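Local coordinates for protein gingipain R2 Pro-Domain (Porphyromonas gingivalis, PDB 4IEF) that is the pro-domain of an arginine-specific cysteine protease of family C25, and probably binds the protease and keeps it latent until activation, at residues G194-D197 with I198-S201. Numbering follows the deposited sequence.
Sequences GFED and IYKS
Ile-198 lays its CD1 methyl on the ring of Phe-195, 3.6 Å from the ring centroid and only 7° off the normal, which makes this a nearly centred CH-pi contact. CD1 accordingly lies at similar distances from all six ring carbons. CG1 of Ile-198 stands anti to the carbonyl carbon, and an extended chi2 then carries CD1 over the ring, while CG2 touches it less closely, 4.0 Å from Phe-195 CD1.

Phe-195 also meets Tyr-199, one turn further on, through its backbone and CB. Its carbonyl O lies over one face of the tyrosine ring, displaced toward the rim and 3.2 Å from Tyr-199 CG, and CB sits over the ring near CZ, at 3.7 Å. The same oxygen accepts the amide of Tyr-199 (N to Phe-195 O 3.0 Å, N-H...O 160°), the first i to i+4 bond of the short helix, and a weak second bond from Ile-198 N. At the tyrosine's edge, in the ring plane, Glu-196 OE2 comes within 3.3 Å of Tyr-199 CD1, the carboxylate standing almost perpendicular to the ring. A bend at chi2 (-59°) turns the Glu-196 chain back to this edge, where OE2 also hydrogen-bonds Tyr-206 OH.

The helical pattern continues with Lys-200 N to Glu-196 O at 3.1 Å and Ser-201 N to Asp-197 O at 3.3 Å. Asp-197 thus joins the next turn through its backbone, while its OD2 forms a salt bridge with a basic side chain on the chain of another protein.

Inside the pro-domain, helix 196-202 and the residue before it, Phe-195, lie against the end of strand 133-141: Phe-195 and Ile-198 both touch Leu-141, Tyr-199 OH is hydrogen-bonded to Asp-143 N beyond it, and the tyrosine ring meets Tyr-206 in the C-terminal tail.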
ATOM      1  N   GLY A 194      -9.617  -6.027  13.496  1.00 47.46           N
ATOM      2  CA  GLY A 194      -8.722  -5.078  12.841  1.00 45.92           C
ATOM      3  C   GLY A 194      -8.932  -4.789  11.368  1.00 48.69           C
ATOM      4  O   GLY A 194      -8.504  -3.733  10.893  1.00 48.12           O
ATOM      5  N   PHE A 195      -9.574  -5.707  10.626  1.00 44.26           N
ATOM      6  CA  PHE A 195      -9.805  -5.537   9.188  1.00 42.67           C
ATOM      7  C   PHE A 195     -11.183  -4.942   8.854  1.00 47.78           C
ATOM      8  O   PHE A 195     -11.473  -4.748   7.673  1.00 47.70           O
ATOM      9  CB  PHE A 195      -9.622  -6.877   8.460  1.00 43.86           C
ATOM     10  CG  PHE A 195      -8.266  -7.055   7.817  1.00 44.54           C
ATOM     11  CD1 PHE A 195      -8.142  -7.162   6.438  1.00 46.45           C
ATOM     12  CD2 PHE A 195      -7.110  -7.126   8.592  1.00 47.13           C
ATOM     13  CE1 PHE A 195      -6.889  -7.332   5.844  1.00 46.76           C
ATOM     14  CE2 PHE A 195      -5.861  -7.311   8.001  1.00 49.34           C
ATOM     15  CZ  PHE A 195      -5.757  -7.399   6.629  1.00 46.42           C
ATOM     16  N   GLU A 196     -12.012  -4.623   9.875  1.00 46.17           N
ATOM     17  CA  GLU A 196     -13.357  -4.056   9.693  1.00 46.32           C
ATOM     18  C   GLU A 196     -13.333  -2.754   8.897  1.00 48.62           C
ATOM     19  O   GLU A 196     -14.122  -2.609   7.965  1.00 47.43           O
ATOM     20  CB  GLU A 196     -14.064  -3.834  11.038  1.00 49.55           C
ATOM     21  CG  GLU A 196     -14.531  -5.105  11.733  1.00 64.17           C
ATOM     22  CD  GLU A 196     -15.508  -5.964  10.958  1.00 90.43           C
ATOM     23  OE1 GLU A 196     -16.731  -5.790  11.154  1.00 87.97           O
ATOM     24  OE2 GLU A 196     -15.055  -6.825  10.169  1.00 86.80           O
ATOM     25  N   ASP A 197     -12.402  -1.836   9.224  1.00 45.37           N
ATOM     26  CA  ASP A 197     -12.265  -0.557   8.525  1.00 45.14           C
ATOM     27  C   ASP A 197     -11.700  -0.737   7.106  1.00 46.07           C
ATOM     28  O   ASP A 197     -11.965   0.100   6.240  1.00 44.99           O
ATOM     29  CB  ASP A 197     -11.397   0.418   9.322  1.00 48.49           C
ATOM     30  CG  ASP A 197     -11.869   1.846   9.173  1.00 63.10           C
ATOM     31  OD1 ASP A 197     -12.842   2.226   9.866  1.00 66.41           O
ATOM     32  OD2 ASP A 197     -11.288   2.579   8.348  1.00 66.54           O
ATOM     33  N   ILE A 198     -10.937  -1.827   6.871  1.00 40.88           N
ATOM     34  CA  ILE A 198     -10.391  -2.161   5.551  1.00 38.96           C
ATOM     35  C   ILE A 198     -11.569  -2.599   4.661  1.00 41.70           C
ATOM     36  O   ILE A 198     -11.678  -2.126   3.531  1.00 39.48           O
ATOM     37  CB  ILE A 198      -9.260  -3.235   5.654  1.00 41.13           C
ATOM     38  CG1 ILE A 198      -7.985  -2.625   6.278  1.00 41.49           C
ATOM     39  CG2 ILE A 198      -8.954  -3.894   4.298  1.00 40.36           C
ATOM     40  CD1 ILE A 198      -7.055  -3.617   6.925  1.00 47.99           C
ATOM     41  N   TYR A 199     -12.467  -3.462   5.197  1.00 39.23           N
ATOM     42  CA  TYR A 199     -13.651  -3.954   4.489  1.00 38.86           C
ATOM     43  C   TYR A 199     -14.579  -2.805   4.086  1.00 43.62           C
ATOM     44  O   TYR A 199     -15.119  -2.815   2.978  1.00 42.10           O
ATOM     45  CB  TYR A 199     -14.443  -4.956   5.349  1.00 40.59           C
ATOM     46  CG  TYR A 199     -13.706  -6.190   5.826  1.00 41.41           C
ATOM     47  CD1 TYR A 199     -13.989  -6.755   7.064  1.00 44.60           C
ATOM     48  CD2 TYR A 199     -12.790  -6.843   5.003  1.00 40.74           C
ATOM     49  CE1 TYR A 199     -13.339  -7.907   7.499  1.00 45.22           C
ATOM     50  CE2 TYR A 199     -12.124  -7.990   5.432  1.00 41.78           C
ATOM     51  CZ  TYR A 199     -12.414  -8.527   6.675  1.00 50.91           C
ATOM     52  OH  TYR A 199     -11.788  -9.670   7.102  1.00 52.87           O
ATOM     53  N   LYS A 200     -14.750  -1.816   4.990  1.00 42.19           N
ATOM     54  CA  LYS A 200     -15.603  -0.642   4.791  1.00 42.60           C
ATOM     55  C   LYS A 200     -15.094   0.241   3.650  1.00 45.72           C
ATOM     56  O   LYS A 200     -15.902   0.773   2.889  1.00 45.77           O
ATOM     57  CB  LYS A 200     -15.706   0.182   6.085  1.00 46.50           C
ATOM     58  CG  LYS A 200     -16.559  -0.465   7.164  1.00 60.12           C
ATOM     59  CD  LYS A 200     -16.696   0.424   8.392  1.00 70.91           C
ATOM     60  CE  LYS A 200     -17.493  -0.236   9.497  1.00 82.34           C
ATOM     61  NZ  LYS A 200     -18.953  -0.296   9.203  1.00 89.96           N
ATOM     62  N   SER A 201     -13.759   0.380   3.525  1.00 41.26           N
ATOM     63  CA  SER A 201     -13.120   1.202   2.495  1.00 40.07           C
ATOM     64  C   SER A 201     -12.973   0.468   1.158  1.00 43.22           C
ATOM     65  O   SER A 201     -13.025   1.118   0.119  1.00 44.27           O
ATOM     66  CB  SER A 201     -11.757   1.694   2.968  1.00 43.62           C
ATOM     67  OG  SER A 201     -10.907   0.617   3.324  1.00 56.77           O
TER